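PDB 3K4I: uncharacterized protein, which is of unknown function but belongs to the aldolase/RraA family and assembles as a trimer whose subunits pack closely against one another. Local coordinates for residues G39-I44 with G177-V181; A75-D79 with M104-A108; R202-A206 with A216-Y220. All coordinates share one frame; numbering follows the deposited sequence.

Overall arrangement
The three contacts show how one chain ties together its core, its flank and its tail. The centre of contact 1 lies about 6 Å from the centre of the chain. Here the loop before strand 45-46 is bridged to strand 177-181 of the mixed sheet. Contact 2 is nested in the chain between the two segments of contact 1 and packs helix 102-110 on the 3-10 segment before strand 85-90; the centres of these two contacts are about 23 Å apart. Contact 3 follows in series on the C-terminal helices 186-207 and 213-219. Its centre is about 46 Å from that of contact 2, on the opposite side of the chain's centre. All three meet other subunits, which suggests that internal packing and trimer assembly are linked.

Contact 1 (G39-I44 with G177-V181); sequences GGLPGI and GCVVV
A single antiparallel beta bridge, Gly-40 with Val-179, ties the loop after helix 25-33 to strand 177-181 of the mixed sheet in this aldolase/RraA family protein. Two backbone bonds frame the bridge: Val-180 N donates to Gly-39 O at 2.9 Å, and Leu-41 N to Cys-178 O at 3.0 Å. They use their acceptors differently. The first donor is tilted from the carbonyl plane of Gly-39, whereas the second meets Cys-178 O almost head-on, with a C=O...N angle of 165°. Each oxygen also receives a CA-H...O contact, from Val-179 CA and Gly-40 CA respectively. The backbones run close here, with Gly-39 CA 4.8 Å from Val-180 CA.

On one side of the bridge the side chains make an apolar layer. Leu-41 has CG beside its own backbone N (chi1 -62°), which lays the fork of the side chain against one methyl of Val-180: CG, CD1 and CD2 all lie near CG2. Further along, Ile-44 sets CG2 3.9 Å from Cys-178 SG. Ile-163 covers both Leu-41 and Val-180. The CB of Val-179 points away from the loop, though CG1 still touches Gly-39; the side chain also packs on Leu-32 of helix 25-33 and on Met-142 of the second subunit. That subunit also supplies Gln-143, whose OE1 accepts a hydrogen bond from Gly-40 N.

Past the bridge the loop leaves the strand in a type II beta turn from Leu-41 to Ile-44, with Gly-43 at its third position. Direct pairing gives way here to one water, which accepts from Cys-178 N at 2.8 Å and lies within hydrogen-bonding distance of two carbonyl oxygens, Leu-41 O at 2.6 Å and Ile-44 O at 2.8 Å.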
loop_
_atom_site.group_PDB
_atom_site.type_symbol
_atom_site.label_atom_id
_atom_site.label_comp_id
_atom_site.label_asym_id
_atom_site.label_seq_id
_atom_site.Cartn_x
_atom_site.Cartn_y
_atom_site.Cartn_z
ATOM N N GLY C 39 2.093 1.596 -22.061
ATOM C CA GLY C 39 1.051 2.484 -21.549
ATOM C C GLY C 39 0.993 2.606 -20.043
ATOM O O GLY C 39 0.318 3.472 -19.533
ATOM N N GLY C 40 1.693 1.740 -19.320
ATOM C CA GLY C 40 1.573 1.743 -17.846
ATOM C C GLY C 40 2.333 2.844 -17.149
ATOM O O GLY C 40 3.420 3.228 -17.592
ATOM N N LEU C 41 1.739 3.368 -16.080
ATOM C CA LEU C 41 2.377 4.396 -15.253
ATOM C C LEU C 41 2.911 3.740 -13.972
ATOM O O LEU C 41 2.191 3.603 -12.971
ATOM C CB LEU C 41 1.369 5.522 -14.938
ATOM C CG LEU C 41 0.806 6.299 -16.155
ATOM C CD1 LEU C 41 -0.127 7.381 -15.692
ATOM C CD2 LEU C 41 1.940 6.959 -16.925
ATOM N N PRO C 42 4.196 3.323 -13.973
ATOM C CA PRO C 42 4.602 2.503 -12.811
ATOM C C PRO C 42 4.653 3.353 -11.540
ATOM O O PRO C 42 4.982 4.517 -11.613
ATOM C CB PRO C 42 5.991 1.985 -13.195
ATOM C CG PRO C 42 6.496 2.979 -14.197
ATOM C CD PRO C 42 5.307 3.578 -14.904
ATOM N N GLY C 43 4.270 2.765 -10.414
ATOM C CA GLY C 43 4.285 3.499 -9.166
ATOM C C GLY C 43 3.049 4.313 -8.861
ATOM O O GLY C 43 2.914 4.783 -7.751
ATOM N N ILE C 44 2.136 4.470 -9.830
ATOM C CA ILE C 44 0.897 5.210 -9.575
ATOM C C ILE C 44 -0.211 4.210 -9.174
ATOM O O ILE C 44 -0.845 3.584 -10.026
ATOM C CB ILE C 44 0.484 6.168 -10.738
ATOM C CG1 ILE C 44 1.599 7.185 -11.027
ATOM C CG2 ILE C 44 -0.831 6.937 -10.366
ATOM C CD1 ILE C 44 1.268 8.297 -12.002
ATOM N N GLY C 177 -3.267 -0.580 -11.393
ATOM C CA GLY C 177 -2.669 0.700 -11.762
ATOM C C GLY C 177 -3.349 1.410 -12.918
ATOM O O GLY C 177 -4.548 1.146 -13.230
ATOM N N CYS C 178 -2.597 2.273 -13.581
ATOM C CA CYS C 178 -3.156 3.152 -14.635
ATOM C C CYS C 178 -2.458 2.940 -15.993
ATOM O O CYS C 178 -1.221 2.846 -16.084
ATOM C CB CYS C 178 -3.015 4.608 -14.244
ATOM S SG CYS C 178 -3.460 4.985 -12.497
ATOM N N VAL C 179 -3.261 2.933 -17.046
ATOM C CA VAL C 179 -2.782 2.780 -18.439
ATOM C C VAL C 179 -3.219 3.987 -19.277
ATOM O O VAL C 179 -4.373 4.460 -19.157
ATOM C CB VAL C 179 -3.337 1.496 -19.095
ATOM C CG1 VAL C 179 -2.894 1.363 -20.538
ATOM C CG2 VAL C 179 -2.923 0.261 -18.323
ATOM N N VAL C 180 -2.296 4.506 -20.092
ATOM C CA VAL C 180 -2.568 5.641 -21.004
ATOM C C VAL C 180 -2.693 5.089 -22.419
ATOM O O VAL C 180 -1.765 4.439 -22.940
ATOM C CB VAL C 180 -1.410 6.686 -21.041
ATOM C CG1 VAL C 180 -1.748 7.844 -22.001
ATOM C CG2 VAL C 180 -1.074 7.173 -19.611
ATOM N N VAL C 181 -3.845 5.320 -23.043
ATOM C CA VAL C 181 -4.073 4.878 -24.401
ATOM C C VAL C 181 -4.110 6.109 -25.308
ATOM O O VAL C 181 -5.008 6.952 -25.169
ATOM C CB VAL C 181 -5.436 4.102 -24.521
ATOM C CG1 VAL C 181 -5.737 3.702 -25.982
ATOM C CG2 VAL C 181 -5.460 2.876 -23.614
HETATM O O HOH W 1 -0.076 2.517 -12.480
#

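Contact 2 (A75-D79 with M104-A108); sequences ANYID and MTHFA
Ile-78 CG1 and Phe-107 CG both stand anti to their backbone N, at chi1 -153° and -175°, and the two side chains slide past each other in opposite directions. The isoleucine's other branch, CG2, is left between its backbone N and carbonyl carbon and falls over the centre of one face of the phenyl ring. This CH-pi contact puts Ile-78 CG2 3.9 Å from the Phe-107 centroid and 12° off the normal, while Ile-78 CG1 comes within 3.6 Å of Phe-107 CD2. The tip of the isoleucine, CD1, reaches on to CB of Met-104, a selenomethionine one helical turn earlier.

Helix 102-110 packs in this way on a 3-10 segment in the connection between the parallel strands 53-63 and 85-90, two neighbours in the mixed sheet. The chain of Met-104 is bent at its last torsion, carrying the methyl CE to the hydroxyl end of Tyr-77 while SE lies 3.7 Å from Ala-75 CB. The tyrosine crosses it at about a right angle and runs on among Phe-58, Val-60 and Ile-87 of the sheet.

Beside the same phenyl ring, near CE1 and CZ, Asp-79 OD1 approaches obliquely, 3.3 Å from Phe-107 CE1. The stronger partners of this carboxylate belong to the third subunit: Leu-213 N of that subunit hydrogen-bonds OD1 and its Glu-214 N hydrogen-bonds OD2.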
loop_
_atom_site.group_PDB
_atom_site.type_symbol
_atom_site.label_atom_id
_atom_site.label_comp_id
_atom_site.label_asym_id
_atom_site.label_seq_id
_atom_site.Cartn_x
_atom_site.Cartn_y
_atom_site.Cartn_z
ATOM N N ALA C 75 -6.396 24.076 -6.881
ATOM C CA ALA C 75 -7.689 23.426 -7.128
ATOM C C ALA C 75 -8.516 24.198 -8.158
ATOM O O ALA C 75 -9.280 23.604 -8.905
ATOM C CB ALA C 75 -8.467 23.275 -5.832
ATOM N N ASN C 76 -8.333 25.520 -8.194
ATOM C CA ASN C 76 -9.082 26.427 -9.083
ATOM C C ASN C 76 -9.368 25.957 -10.526
ATOM O O ASN C 76 -10.458 26.238 -11.055
ATOM C CB ASN C 76 -8.433 27.814 -9.100
ATOM C CG ASN C 76 -6.961 27.758 -9.390
ATOM O OD1 ASN C 76 -6.545 27.239 -10.421
ATOM N ND2 ASN C 76 -6.155 28.292 -8.478
ATOM N N TYR C 77 -8.430 25.222 -11.141
ATOM C CA TYR C 77 -8.611 24.712 -12.507
ATOM C C TYR C 77 -9.810 23.790 -12.659
ATOM O O TYR C 77 -10.225 23.513 -13.781
ATOM C CB TYR C 77 -7.400 23.908 -12.983
ATOM C CG TYR C 77 -7.209 22.548 -12.285
ATOM C CD1 TYR C 77 -6.387 22.420 -11.166
ATOM C CD2 TYR C 77 -7.856 21.389 -12.756
ATOM C CE1 TYR C 77 -6.214 21.178 -10.520
ATOM C CE2 TYR C 77 -7.696 20.158 -12.120
ATOM C CZ TYR C 77 -6.868 20.051 -11.009
ATOM O OH TYR C 77 -6.704 18.824 -10.384
ATOM N N ILE C 78 -10.288 23.247 -11.545
ATOM C CA ILE C 78 -11.238 22.143 -11.623
ATOM C C ILE C 78 -12.567 22.564 -12.236
ATOM O O ILE C 78 -13.247 21.729 -12.836
ATOM C CB ILE C 78 -11.438 21.431 -10.263
ATOM C CG1 ILE C 78 -11.848 19.969 -10.509
ATOM C CG2 ILE C 78 -12.284 22.280 -9.314
ATOM C CD1 ILE C 78 -11.736 19.035 -9.337
ATOM N N ASP C 79 -12.942 23.840 -12.097
ATOM C CA ASP C 79 -14.160 24.336 -12.783
ATOM C C ASP C 79 -14.135 24.163 -14.303
ATOM O O ASP C 79 -15.180 24.241 -14.952
ATOM C CB ASP C 79 -14.383 25.824 -12.468
ATOM C CG ASP C 79 -14.992 26.048 -11.098
ATOM O OD1 ASP C 79 -15.827 25.219 -10.672
ATOM O OD2 ASP C 79 -14.658 27.078 -10.460
HETATM N N MSE C 104 -11.770 18.932 -3.735
HETATM C CA MSE C 104 -11.678 18.480 -5.117
HETATM C C MSE C 104 -12.438 17.163 -5.314
HETATM O O MSE C 104 -13.109 16.984 -6.328
HETATM C CB MSE C 104 -10.219 18.394 -5.558
HETATM C CG MSE C 104 -9.585 19.757 -5.479
HETATM SE SE MSE C 104 -7.667 19.723 -5.556
HETATM C CE MSE C 104 -7.585 19.712 -7.440
ATOM N N THR C 105 -12.333 16.257 -4.333
ATOM C CA THR C 105 -13.083 14.994 -4.369
ATOM C C THR C 105 -14.588 15.232 -4.402
ATOM O O THR C 105 -15.264 14.673 -5.232
ATOM C CB THR C 105 -12.791 14.142 -3.139
ATOM O OG1 THR C 105 -11.389 13.841 -3.095
ATOM C CG2 THR C 105 -13.592 12.871 -3.152
ATOM N N HIS C 106 -15.096 16.053 -3.489
ATOM C CA HIS C 106 -16.514 16.392 -3.514
ATOM C C HIS C 106 -16.901 17.068 -4.815
ATOM O O HIS C 106 -17.980 16.810 -5.356
ATOM C CB HIS C 106 -16.935 17.229 -2.297
ATOM C CG HIS C 106 -16.902 16.458 -1.016
ATOM N ND1 HIS C 106 -17.845 15.504 -0.703
ATOM C CD2 HIS C 106 -16.029 16.478 0.018
ATOM C CE1 HIS C 106 -17.557 14.973 0.475
ATOM N NE2 HIS C 106 -16.454 15.541 0.928
ATOM N N PHE C 107 -16.048 17.959 -5.296
ATOM C CA PHE C 107 -16.329 18.611 -6.579
ATOM C C PHE C 107 -16.439 17.583 -7.714
ATOM O O PHE C 107 -17.421 17.607 -8.498
ATOM C CB PHE C 107 -15.272 19.659 -6.920
ATOM C CG PHE C 107 -15.604 20.433 -8.163
ATOM C CD1 PHE C 107 -16.288 21.640 -8.066
ATOM C CD2 PHE C 107 -15.302 19.924 -9.419
ATOM C CE1 PHE C 107 -16.657 22.352 -9.212
ATOM C CE2 PHE C 107 -15.658 20.625 -10.576
ATOM C CZ PHE C 107 -16.299 21.850 -10.474
ATOM N N ALA C 108 -15.449 16.688 -7.796
ATOM C CA ALA C 108 -15.429 15.635 -8.832
ATOM C C ALA C 108 -16.748 14.853 -8.835
ATOM O O ALA C 108 -17.328 14.582 -9.907
ATOM C CB ALA C 108 -14.282 14.698 -8.596
#

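Contact 3 (R202-A206 with A216-Y220); sequences RIIEA and ARMTY
Between the last two helices of the chain, 186-207 and 213-219, lies a small, partly buried apolar contact flanked by the ring of Tyr-220 packed on Arg-202. Its inner part is made of two alanines and an isoleucine: Ala-206 CB and Ala-216 CB are 3.8 Å apart, and Ile-203 CG2 reaches the same Ala-216 methyl. The other branch of Ile-203, CG1, lies 4.0 Å from Tyr-220 CB, the two side chains passing in opposite directions.

Towards solvent, Tyr-220 leans its ring on Arg-202. With CG placed beside the tyrosine's own backbone N (chi1 -50°), one face receives Arg-202 CB in a CH-pi contact, 4.0 Å from the centroid and offset toward the rim. The arginine then bends at chi3, so that NE comes 3.5 Å from Tyr-220 CD2. This ring carbon meets the guanidinium at its edge, the planes lying 40° apart.

The loop between the two helices closes the contact; its Ser-211 touches both Ala-206 and Ala-216. On the flank facing the second subunit, Ile-203 packs on Ile-103 and Ile-204 on His-106, both from that subunit's helix 102-110.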
loop_
_atom_site.group_PDB
_atom_site.type_symbol
_atom_site.label_atom_id
_atom_site.label_comp_id
_atom_site.label_asym_id
_atom_site.label_seq_id
_atom_site.Cartn_x
_atom_site.Cartn_y
_atom_site.Cartn_z
ATOM N N ARG C 202 -11.024 -18.211 -22.529
ATOM C CA ARG C 202 -11.069 -19.612 -22.958
ATOM C C ARG C 202 -9.908 -20.375 -22.322
ATOM O O ARG C 202 -10.061 -21.508 -21.895
ATOM C CB ARG C 202 -11.024 -19.713 -24.481
ATOM C CG ARG C 202 -12.229 -19.092 -25.183
ATOM C CD ARG C 202 -12.311 -19.557 -26.629
ATOM N NE ARG C 202 -11.342 -18.890 -27.501
ATOM C CZ ARG C 202 -11.622 -17.852 -28.290
ATOM N NH1 ARG C 202 -10.665 -17.324 -29.049
ATOM N NH2 ARG C 202 -12.856 -17.341 -28.323
ATOM N N ILE C 203 -8.747 -19.725 -22.216
ATOM C CA ILE C 203 -7.624 -20.394 -21.590
ATOM C C ILE C 203 -7.926 -20.720 -20.118
ATOM O O ILE C 203 -7.682 -21.854 -19.649
ATOM C CB ILE C 203 -6.301 -19.603 -21.764
ATOM C CG1 ILE C 203 -5.813 -19.702 -23.215
ATOM C CG2 ILE C 203 -5.238 -20.152 -20.804
ATOM C CD1 ILE C 203 -4.698 -18.679 -23.552
ATOM N N ILE C 204 -8.474 -19.735 -19.412
ATOM C CA ILE C 204 -8.883 -19.911 -18.024
ATOM C C ILE C 204 -9.933 -21.015 -17.903
ATOM O O ILE C 204 -9.844 -21.882 -17.018
ATOM C CB ILE C 204 -9.398 -18.586 -17.454
ATOM C CG1 ILE C 204 -8.205 -17.673 -17.113
ATOM C CG2 ILE C 204 -10.290 -18.825 -16.216
ATOM C CD1 ILE C 204 -8.561 -16.151 -16.902
ATOM N N GLU C 205 -10.920 -20.966 -18.783
ATOM C CA GLU C 205 -11.950 -22.020 -18.777
ATOM C C GLU C 205 -11.330 -23.413 -18.957
ATOM O O GLU C 205 -11.720 -24.379 -18.267
ATOM C CB GLU C 205 -13.015 -21.725 -19.811
ATOM C CG GLU C 205 -13.921 -20.592 -19.398
ATOM C CD GLU C 205 -14.668 -19.949 -20.562
ATOM O OE1 GLU C 205 -14.533 -20.392 -21.732
ATOM O OE2 GLU C 205 -15.382 -18.955 -20.288
ATOM N N ALA C 206 -10.336 -23.499 -19.843
ATOM C CA ALA C 206 -9.657 -24.750 -20.080
ATOM C C ALA C 206 -8.879 -25.267 -18.862
ATOM O O ALA C 206 -9.033 -26.429 -18.446
ATOM C CB ALA C 206 -8.743 -24.635 -21.340
ATOM N N ALA C 216 -3.816 -25.737 -23.096
ATOM C CA ALA C 216 -4.716 -24.600 -23.266
ATOM C C ALA C 216 -4.144 -23.529 -24.193
ATOM O O ALA C 216 -4.844 -23.023 -25.066
ATOM C CB ALA C 216 -5.065 -23.990 -21.901
ATOM N N ARG C 217 -2.866 -23.210 -24.010
ATOM C CA ARG C 217 -2.210 -22.119 -24.754
ATOM C C ARG C 217 -2.098 -22.328 -26.270
ATOM O O ARG C 217 -2.044 -21.360 -27.035
ATOM C CB ARG C 217 -0.837 -21.798 -24.151
ATOM C CG ARG C 217 -0.915 -20.903 -22.936
ATOM C CD ARG C 217 0.455 -20.612 -22.350
ATOM N NE ARG C 217 0.351 -19.603 -21.299
ATOM C CZ ARG C 217 1.353 -19.192 -20.528
ATOM N NH1 ARG C 217 2.575 -19.705 -20.664
ATOM N NH2 ARG C 217 1.128 -18.266 -19.603
HETATM N N MSE C 218 -2.061 -23.577 -26.712
HETATM C CA MSE C 218 -1.996 -23.820 -28.148
HETATM C C MSE C 218 -3.241 -24.477 -28.724
HETATM O O MSE C 218 -3.281 -24.801 -29.911
HETATM C CB MSE C 218 -0.729 -24.575 -28.540
HETATM C CG MSE C 218 0.018 -25.168 -27.386
HETATM SE SE MSE C 218 1.169 -26.578 -28.021
HETATM C CE MSE C 218 0.063 -28.131 -27.552
ATOM N N THR C 219 -4.257 -24.678 -27.897
ATOM C CA THR C 219 -5.585 -24.920 -28.449
ATOM C C THR C 219 -6.275 -23.562 -28.628
ATOM O O THR C 219 -7.246 -23.446 -29.385
ATOM C CB THR C 219 -6.424 -25.926 -27.619
ATOM O OG1 THR C 219 -6.446 -25.535 -26.246
ATOM C CG2 THR C 219 -5.839 -27.328 -27.717
ATOM N N TYR C 220 -5.738 -22.542 -27.942
ATOM C CA TYR C 220 -6.206 -21.147 -28.026
ATOM C C TYR C 220 -5.028 -20.179 -28.129
ATOM O O TYR C 220 -4.881 -19.460 -29.120
ATOM C CB TYR C 220 -7.077 -20.780 -26.813
ATOM C CG TYR C 220 -8.168 -21.790 -26.548
ATOM C CD1 TYR C 220 -8.020 -22.756 -25.555
ATOM C CD2 TYR C 220 -9.333 -21.802 -27.316
ATOM C CE1 TYR C 220 -9.007 -23.699 -25.318
ATOM C CE2 TYR C 220 -10.329 -22.746 -27.087
ATOM C CZ TYR C 220 -10.157 -23.690 -26.089
ATOM O OH TYR C 220 -11.135 -24.622 -25.864
#